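Local coordinates for protein bacteriohemerythrin (Methylococcus capsulatus, PDB 4XPX) that reversibly binds oxygen at a site of two iron atoms and may store it or deliver it to oxygen-requiring enzymes, at residues A1-N13 with H21-D33. Numbering follows the deposited sequence.
With FE2 (Fe (II) ion), chain C.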
ATOM      1  N   ALA A   1      13.761  -7.020  -2.837  1.00 23.73           N
ATOM      2  CA  ALA A   1      14.482  -6.918  -1.642  1.00 15.07           C
ATOM      3  C   ALA A   1      13.839  -6.732  -0.352  1.00 13.47           C
ATOM      4  O   ALA A   1      13.881  -7.686   0.451  1.00 14.70           O
ATOM      5  CB  ALA A   1      15.483  -5.786  -1.815  1.00 20.00           C
ATOM      6  N   LEU A   2      13.276  -5.570  -0.077  1.00 10.73           N
ATOM      7  CA  LEU A   2      12.695  -5.376   1.217  1.00  9.95           C
ATOM      8  C   LEU A   2      11.566  -6.394   1.497  1.00  9.61           C
ATOM      9  O   LEU A   2      11.505  -6.948   2.613  1.00 12.63           O
ATOM     10  CB  LEU A   2      12.176  -3.947   1.334  1.00  9.59           C
ATOM     11  CG  LEU A   2      11.493  -3.644   2.677  1.00  9.66           C
ATOM     12  CD1 LEU A   2      12.437  -3.733   3.852  1.00 12.93           C
ATOM     13  CD2 LEU A   2      10.892  -2.254   2.583  1.00 11.88           C
ATOM     14  N   MET A   3      10.647  -6.519   0.551  1.00  9.42           N
ATOM     15  CA  MET A   3       9.389  -7.257   0.721  1.00  9.04           C
ATOM     16  C   MET A   3       9.362  -8.488  -0.130  1.00  8.92           C
ATOM     17  O   MET A   3       9.833  -8.462  -1.290  1.00 11.19           O
ATOM     18  CB  MET A   3       8.206  -6.387   0.352  1.00  9.26           C
ATOM     19  CG  MET A   3       8.159  -5.123   1.239  1.00  9.81           C
ATOM     20  SD  MET A   3       6.579  -4.232   1.124  1.00  9.55           S
ATOM     21  CE  MET A   3       5.498  -5.404   1.933  1.00  9.24           C
ATOM     22  N   THR A   4       8.757  -9.542   0.359  1.00  9.45           N
ATOM     23  CA  THR A   4       8.520 -10.764  -0.409  1.00  8.99           C
ATOM     24  C   THR A   4       7.080 -11.197  -0.211  1.00  8.48           C
ATOM     25  O   THR A   4       6.633 -11.402   0.926  1.00 11.02           O
ATOM     26  CB  THR A   4       9.427 -11.913   0.051  1.00 10.40           C
ATOM     27  OG1 THR A   4      10.791 -11.532  -0.164  1.00 11.77           O
ATOM     28  CG2 THR A   4       9.179 -13.165  -0.717  1.00 12.10           C
ATOM     29  N   TRP A   5       6.297 -11.286  -1.259  1.00  8.82           N
ATOM     30  CA  TRP A   5       4.919 -11.767  -1.198  1.00  8.71           C
ATOM     31  C   TRP A   5       4.908 -13.273  -1.206  1.00  9.54           C
ATOM     32  O   TRP A   5       5.574 -13.891  -2.065  1.00 11.05           O
ATOM     33  CB  TRP A   5       4.141 -11.178  -2.379  1.00  9.61           C
ATOM     34  CG  TRP A   5       2.644 -11.466  -2.262  1.00  9.37           C
ATOM     35  CD1 TRP A   5       1.703 -10.539  -1.851  1.00  9.26           C
ATOM     36  CD2 TRP A   5       1.903 -12.618  -2.683  1.00 10.05           C
ATOM     37  NE1 TRP A   5       0.449 -11.090  -1.949  1.00  9.63           N
ATOM     38  CE2 TRP A   5       0.557 -12.367  -2.422  1.00  9.92           C
ATOM     39  CE3 TRP A   5       2.268 -13.900  -3.188  1.00 11.10           C
ATOM     40  CZ2 TRP A   5      -0.473 -13.296  -2.692  1.00 10.89           C
ATOM     41  CZ3 TRP A   5       1.258 -14.801  -3.451  1.00 12.93           C
ATOM     42  CH2 TRP A   5      -0.065 -14.512  -3.201  1.00 12.10           C
ATOM     43  N   THR A   6       4.141 -13.873  -0.305  1.00  9.84           N
ATOM     44  CA  THR A   6       3.850 -15.299  -0.413  1.00 10.43           C
ATOM     45  C   THR A   6       2.369 -15.481  -0.120  1.00 10.35           C
ATOM     46  O   THR A   6       1.779 -14.676   0.586  1.00 10.61           O
ATOM     47  CB  THR A   6       4.639 -16.180   0.605  1.00 20.00           C
ATOM     48  OG1 THR A   6       4.137 -15.956   1.886  1.00 20.00           O
ATOM     49  CG2 THR A   6       6.121 -15.907   0.531  1.00 20.00           C
ATOM     50  N   ALA A   7       1.792 -16.574  -0.610  1.00 11.67           N
ATOM     51  CA  ALA A   7       0.382 -16.840  -0.392  1.00 12.09           C
ATOM     52  C   ALA A   7       0.106 -17.124   1.075  1.00 11.26           C
ATOM     53  O   ALA A   7      -0.922 -16.720   1.611  1.00 11.56           O
ATOM     54  CB  ALA A   7      -0.088 -17.961  -1.280  1.00 14.13           C
ATOM     55  N   ALA A   8       0.970 -17.919   1.737  1.00 12.39           N
ATOM     56  CA  ALA A   8       0.752 -18.216   3.127  1.00 12.43           C
ATOM     57  C   ALA A   8       0.616 -16.961   3.986  1.00 12.27           C
ATOM     58  O   ALA A   8      -0.202 -16.823   4.904  1.00 15.07           O
ATOM     59  CB  ALA A   8       1.872 -19.090   3.729  1.00 13.87           C
ATOM     60  N   GLU A   9       1.511 -15.979   3.720  1.00 10.61           N
ATOM     61  CA  GLU A   9       1.460 -14.764   4.547  1.00 11.68           C
ATOM     62  C   GLU A   9       0.301 -13.845   4.147  1.00  9.76           C
ATOM     63  O   GLU A   9      -0.312 -13.256   4.999  1.00 11.08           O
ATOM     64  CB  GLU A   9       2.771 -13.998   4.392  1.00 11.31           C
ATOM     65  CG  GLU A   9       4.022 -14.594   5.001  1.00 15.78           C
ATOM     66  CD  GLU A   9       5.398 -13.905   4.266  1.00 14.19           C
ATOM     67  OE1 GLU A   9       5.824 -14.279   3.194  1.00 20.53           O
ATOM     68  OE2 GLU A   9       5.748 -13.012   4.946  1.00 17.52           O
ATOM     69  N   PHE A  10       0.088 -13.735   2.800  1.00  8.82           N
ATOM     70  CA  PHE A  10      -0.651 -12.594   2.307  1.00  8.98           C
ATOM     71  C   PHE A  10      -1.776 -12.948   1.409  1.00  9.25           C
ATOM     72  O   PHE A  10      -2.568 -12.040   1.006  1.00  9.56           O
ATOM     73  CB  PHE A  10       0.261 -11.602   1.579  1.00  9.12           C
ATOM     74  CG  PHE A  10       1.377 -11.077   2.450  1.00  9.06           C
ATOM     75  CD1 PHE A  10       1.093 -10.463   3.648  1.00  9.51           C
ATOM     76  CD2 PHE A  10       2.688 -11.222   2.078  1.00  9.64           C
ATOM     77  CE1 PHE A  10       2.109 -10.037   4.456  1.00 11.25           C
ATOM     78  CE2 PHE A  10       3.730 -10.854   2.935  1.00  9.99           C
ATOM     79  CZ  PHE A  10       3.403 -10.230   4.124  1.00 10.54           C
ATOM     80  N   GLY A  11      -1.967 -14.208   1.015  1.00  9.67           N
ATOM     81  CA  GLY A  11      -3.030 -14.524   0.083  1.00  9.83           C
ATOM     82  C   GLY A  11      -4.392 -14.245   0.610  1.00  9.63           C
ATOM     83  O   GLY A  11      -4.705 -14.680   1.704  1.00 12.15           O
ATOM     84  N   THR A  12      -5.223 -13.572  -0.159  1.00  9.52           N
ATOM     85  CA  THR A  12      -6.567 -13.181   0.200  1.00  9.74           C
ATOM     86  C   THR A  12      -7.621 -14.052  -0.379  1.00 10.07           C
ATOM     87  O   THR A  12      -8.807 -13.901  -0.005  1.00 12.06           O
ATOM     88  CB  THR A  12      -6.873 -11.739  -0.205  1.00  9.55           C
ATOM     89  OG1 THR A  12      -6.894 -11.658  -1.625  1.00 10.06           O
ATOM     90  CG2 THR A  12      -5.931 -10.740   0.431  1.00 10.70           C
ATOM     91  N   ASN A  13      -7.342 -14.851  -1.272  1.00 11.02           N
ATOM     92  CA  ASN A  13      -8.210 -15.653  -2.131  1.00 11.97           C
ATOM     93  C   ASN A  13      -9.008 -14.789  -3.072  1.00 10.83           C
ATOM     94  O   ASN A  13     -10.010 -15.303  -3.673  1.00 13.59           O
ATOM     95  CB  ASN A  13      -9.144 -16.525  -1.290  1.00 20.00           C
ATOM     96  CG  ASN A  13      -9.856 -17.579  -2.114  1.00 20.00           C
ATOM     97  OD1 ASN A  13      -9.324 -18.069  -3.111  1.00 20.00           O
ATOM     98  ND2 ASN A  13     -11.068 -17.934  -1.703  1.00 20.00           N
ATOM     99  N   HIS A  21      -1.512  -6.301  -4.697  1.00  6.83           N
ATOM    100  CA  HIS A  21      -0.521  -6.375  -3.594  1.00  7.35           C
ATOM    101  C   HIS A  21       0.856  -6.678  -4.109  1.00  7.07           C
ATOM    102  O   HIS A  21       1.866  -6.109  -3.668  1.00  7.26           O
ATOM    103  CB  HIS A  21      -0.948  -7.396  -2.559  1.00  7.34           C
ATOM    104  CG  HIS A  21      -2.184  -6.998  -1.815  1.00  7.08           C
ATOM    105  ND1 HIS A  21      -3.023  -7.908  -1.200  1.00  7.47           N
ATOM    106  CD2 HIS A  21      -2.728  -5.757  -1.561  1.00  7.25           C
ATOM    107  CE1 HIS A  21      -3.994  -7.214  -0.585  1.00  7.33           C
ATOM    108  NE2 HIS A  21      -3.873  -5.910  -0.796  1.00  7.10           N
ATOM    109  N   LYS A  22       0.954  -7.641  -5.061  1.00  6.97           N
ATOM    110  CA  LYS A  22       2.285  -7.988  -5.608  1.00  7.35           C
ATOM    111  C   LYS A  22       2.892  -6.786  -6.295  1.00  7.86           C
ATOM    112  O   LYS A  22       4.143  -6.539  -6.144  1.00  7.59           O
ATOM    113  CB  LYS A  22       2.174  -9.177  -6.543  1.00  8.67           C
ATOM    114  CG  LYS A  22       1.840 -10.469  -5.867  1.00  9.79           C
ATOM    115  CD  LYS A  22       1.522 -11.534  -6.878  1.00 12.83           C
ATOM    116  CE  LYS A  22       0.877 -12.648  -6.252  1.00 13.38           C
ATOM    117  NZ  LYS A  22       0.701 -13.833  -7.122  1.00 13.66           N
ATOM    118  N   THR A  23       2.098  -5.979  -7.040  1.00  7.37           N
ATOM    119  CA  THR A  23       2.653  -4.767  -7.623  1.00  7.13           C
ATOM    120  C   THR A  23       3.104  -3.789  -6.564  1.00  6.50           C
ATOM    121  O   THR A  23       4.213  -3.202  -6.689  1.00  7.26           O
ATOM    122  CB  THR A  23       1.593  -4.100  -8.524  1.00  7.29           C
ATOM    123  OG1 THR A  23       1.313  -4.937  -9.650  1.00  8.29           O
ATOM    124  CG2 THR A  23       2.033  -2.726  -9.004  1.00  8.04           C
ATOM    125  N   ILE A  24       2.321  -3.575  -5.508  1.00  6.49           N
ATOM    126  CA  ILE A  24       2.733  -2.696  -4.427  1.00  6.40           C
ATOM    127  C   ILE A  24       4.083  -3.141  -3.877  1.00  6.41           C
ATOM    128  O   ILE A  24       4.975  -2.304  -3.642  1.00  6.94           O
ATOM    129  CB  ILE A  24       1.649  -2.598  -3.366  1.00  6.45           C
ATOM    130  CG1 ILE A  24       0.426  -1.856  -3.880  1.00  7.39           C
ATOM    131  CG2 ILE A  24       2.188  -1.931  -2.119  1.00  7.45           C
ATOM    132  CD1 ILE A  24      -0.821  -1.992  -3.050  1.00  8.36           C
ATOM    133  N   PHE A  25       4.208  -4.409  -3.601  1.00  6.60           N
ATOM    134  CA  PHE A  25       5.468  -4.906  -2.998  1.00  7.04           C
ATOM    135  C   PHE A  25       6.631  -4.590  -3.940  1.00  6.71           C
ATOM    136  O   PHE A  25       7.717  -4.168  -3.495  1.00  7.56           O
ATOM    137  CB  PHE A  25       5.439  -6.402  -2.722  1.00  7.58           C
ATOM    138  CG  PHE A  25       4.646  -6.860  -1.520  1.00  7.19           C
ATOM    139  CD1 PHE A  25       3.490  -6.206  -1.041  1.00  7.51           C
ATOM    140  CD2 PHE A  25       5.071  -7.965  -0.835  1.00  8.52           C
ATOM    141  CE1 PHE A  25       2.796  -6.736   0.036  1.00  8.44           C
ATOM    142  CE2 PHE A  25       4.392  -8.462   0.277  1.00  9.57           C
ATOM    143  CZ  PHE A  25       3.226  -7.876   0.698  1.00  8.70           C
ATOM    144  N   ASP A  26       6.450  -4.814  -5.236  1.00  7.11           N
ATOM    145  CA  ASP A  26       7.536  -4.522  -6.199  1.00  8.14           C
ATOM    146  C   ASP A  26       7.862  -3.048  -6.194  1.00  7.48           C
ATOM    147  O   ASP A  26       9.064  -2.646  -6.287  1.00  8.48           O
ATOM    148  CB  ASP A  26       7.121  -4.997  -7.575  1.00  8.30           C
ATOM    149  CG  ASP A  26       7.207  -6.469  -7.802  1.00 12.52           C
ATOM    150  OD1 ASP A  26       7.836  -7.221  -6.998  1.00 15.97           O
ATOM    151  OD2 ASP A  26       6.639  -7.004  -8.867  1.00 15.51           O
ATOM    152  N   MET A  27       6.851  -2.188  -6.137  1.00  7.32           N
ATOM    153  CA  MET A  27       7.097  -0.746  -6.190  1.00  7.65           C
ATOM    154  C   MET A  27       7.727  -0.258  -4.889  1.00  7.43           C
ATOM    155  O   MET A  27       8.590   0.677  -4.934  1.00  7.98           O
ATOM    156  CB  MET A  27       5.762  -0.016  -6.501  1.00  7.34           C
ATOM    157  CG  MET A  27       5.234  -0.359  -7.871  1.00  7.64           C
ATOM    158  SD  MET A  27       3.737   0.567  -8.300  1.00  8.41           S
ATOM    159  CE  MET A  27       4.470   2.139  -8.851  1.00 10.34           C
ATOM    160  N   VAL A  28       7.342  -0.804  -3.731  1.00  7.09           N
ATOM    161  CA  VAL A  28       8.033  -0.520  -2.456  1.00  7.51           C
ATOM    162  C   VAL A  28       9.482  -0.948  -2.573  1.00  7.15           C
ATOM    163  O   VAL A  28      10.396  -0.218  -2.111  1.00  7.85           O
ATOM    164  CB  VAL A  28       7.348  -1.198  -1.293  1.00  7.77           C
ATOM    165  CG1 VAL A  28       8.174  -1.101  -0.028  1.00  9.05           C
ATOM    166  CG2 VAL A  28       5.954  -0.616  -1.035  1.00  8.43           C
ATOM    167  N   ASN A  29       9.733  -2.119  -3.117  1.00  7.57           N
ATOM    168  CA  ASN A  29      11.113  -2.599  -3.200  1.00  8.02           C
ATOM    169  C   ASN A  29      11.964  -1.681  -4.019  1.00  7.96           C
ATOM    170  O   ASN A  29      13.144  -1.430  -3.655  1.00  8.56           O
ATOM    171  CB  ASN A  29      11.116  -4.018  -3.801  1.00  8.16           C
ATOM    172  CG  ASN A  29      10.657  -5.049  -2.786  1.00  8.81           C
ATOM    173  OD1 ASN A  29      10.583  -4.769  -1.599  1.00  9.55           O
ATOM    174  ND2 ASN A  29      10.338  -6.260  -3.239  1.00  9.98           N
ATOM    175  N   LYS A  30      11.441  -1.169  -5.132  1.00  8.18           N
ATOM    176  CA  LYS A  30      12.179  -0.213  -5.935  1.00  8.77           C
ATOM    177  C   LYS A  30      12.440   1.033  -5.149  1.00  8.46           C
ATOM    178  O   LYS A  30      13.611   1.562  -5.178  1.00  9.31           O
ATOM    179  CB  LYS A  30      11.471   0.101  -7.223  1.00  9.91           C
ATOM    180  CG  LYS A  30      11.464  -0.970  -8.234  1.00 11.97           C
ATOM    181  CD  LYS A  30      10.660  -0.588  -9.439  1.00 16.11           C
ATOM    182  CE  LYS A  30      10.589  -1.645 -10.572  1.00 19.97           C
ATOM    183  NZ  LYS A  30      11.906  -2.272 -10.786  1.00 27.16           N
ATOM    184  N   LEU A  31      11.461   1.565  -4.478  1.00  8.33           N
ATOM    185  CA  LEU A  31      11.668   2.774  -3.696  1.00  8.46           C
ATOM    186  C   LEU A  31      12.675   2.536  -2.599  1.00  8.12           C
ATOM    187  O   LEU A  31      13.547   3.436  -2.336  1.00  8.93           O
ATOM    188  CB  LEU A  31      10.339   3.234  -3.072  1.00  8.52           C
ATOM    189  CG  LEU A  31      10.418   4.568  -2.288  1.00  8.91           C
ATOM    190  CD1 LEU A  31      10.940   5.728  -3.076  1.00 10.53           C
ATOM    191  CD2 LEU A  31       9.036   4.885  -1.705  1.00 10.16           C
ATOM    192  N   HIS A  32      12.691   1.419  -2.028  1.00  7.99           N
ATOM    193  CA  HIS A  32      13.552   1.092  -0.871  1.00  8.12           C
ATOM    194  C   HIS A  32      15.004   1.161  -1.225  1.00  8.39           C
ATOM    195  O   HIS A  32      15.824   1.691  -0.453  1.00  9.41           O
ATOM    196  CB  HIS A  32      13.211  -0.299  -0.329  1.00 20.00           C
ATOM    197  CG  HIS A  32      14.006  -0.690   0.877  1.00 20.00           C
ATOM    198  ND1 HIS A  32      13.947   0.006   2.066  1.00 20.00           N
ATOM    199  CD2 HIS A  32      14.880  -1.703   1.078  1.00 20.00           C
ATOM    200  CE1 HIS A  32      14.750  -0.563   2.947  1.00 20.00           C
ATOM    201  NE2 HIS A  32      15.329  -1.604   2.375  1.00 20.00           N
ATOM    202  N   ASP A  33      15.260   0.581  -2.490  1.00  9.27           N
ATOM    203  CA  ASP A  33      16.609   0.609  -3.056  1.00 11.56           C
ATOM    204  C   ASP A  33      17.023   2.005  -3.374  1.00 10.43           C
ATOM    205  O   ASP A  33      18.161   2.462  -3.031  1.00 11.83           O
ATOM    206  CB  ASP A  33      16.654  -0.342  -4.248  1.00 14.28           C
ATOM    207  CG  ASP A  33      16.638  -1.797  -3.865  1.00 17.24           C
ATOM    208  OD1 ASP A  33      16.841  -2.205  -2.700  1.00 22.28           O
ATOM    209  OD2 ASP A  33      16.411  -2.538  -4.839  1.00 23.71           O
TER
HETATM  210 FE   FE2 C 202      -4.917  -4.347   0.127  1.00  7.98          FE
HETATM  211  O   HOH W   1       8.066  -8.935  -4.252  1.00 41.17           O
HETATM  212  O   HOH W   2      -2.377 -10.595  -1.251  1.00  9.11           O
HETATM  213  O   HOH W   3      -5.254  -2.712   1.200  1.00 10.45           O
HETATM  214  O   HOH W   4      -2.733  -3.360   0.889  1.00  4.72           O
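With CG of Met-3 anti to its carbonyl carbon (chi1 -60°) and the chain bent at chi3 (69°), the Met-3 methyl CE sits over the centre of the Phe-25 ring, 3.6 Å from Phe-25 CE1. SD lies over the same face, a Met-aromatic contact, and meets Val-28 CG1. Trp-5 turns its five-membered ring edge toward the opposite face of Phe-25, and Phe-25 in turn points an edge at the face of Phe-10, their planes at 76°; both pairs are T-shaped. Lys-22, extended beyond CG, runs across one indole face: CE packs on the six-membered ring, 3.6 Å from Trp-5 CZ3, and NZ makes a cation-pi contact. Farther along helix 15-34, the Asn-29 amide clasps the backbone of Met-3, OD1 accepting from Met-3 N at 2.8 Å and ND2 donating almost straight to Met-3 O at 3.0 Å. Leu-2 CB makes a CH-pi contact over the face of His-32, whose ND1 is hydrogen-bonded to Thr-106. One water accepts from Trp-5 NE1 (3.0 Å) and His-21 ND1 (2.8 Å) and donates to Phe-10 O. His-21 NE2 binds iron at 2.1 Å, in a site shared with His-57, Glu-61 and Asp-121. An alanine in place of Trp-5 would probably leave Lys-22 without its aromatic partner, uncover one face of Phe-25 and deprive the water of a donor. The N-terminal arm thus closes over the first helix of the hemerythrin four-helix bundle through aromatic and amide contacts, and the water-linked indole and Phe-10 carbonyl form a second shell that probably helps fix the rotation of the iron-binding imidazole.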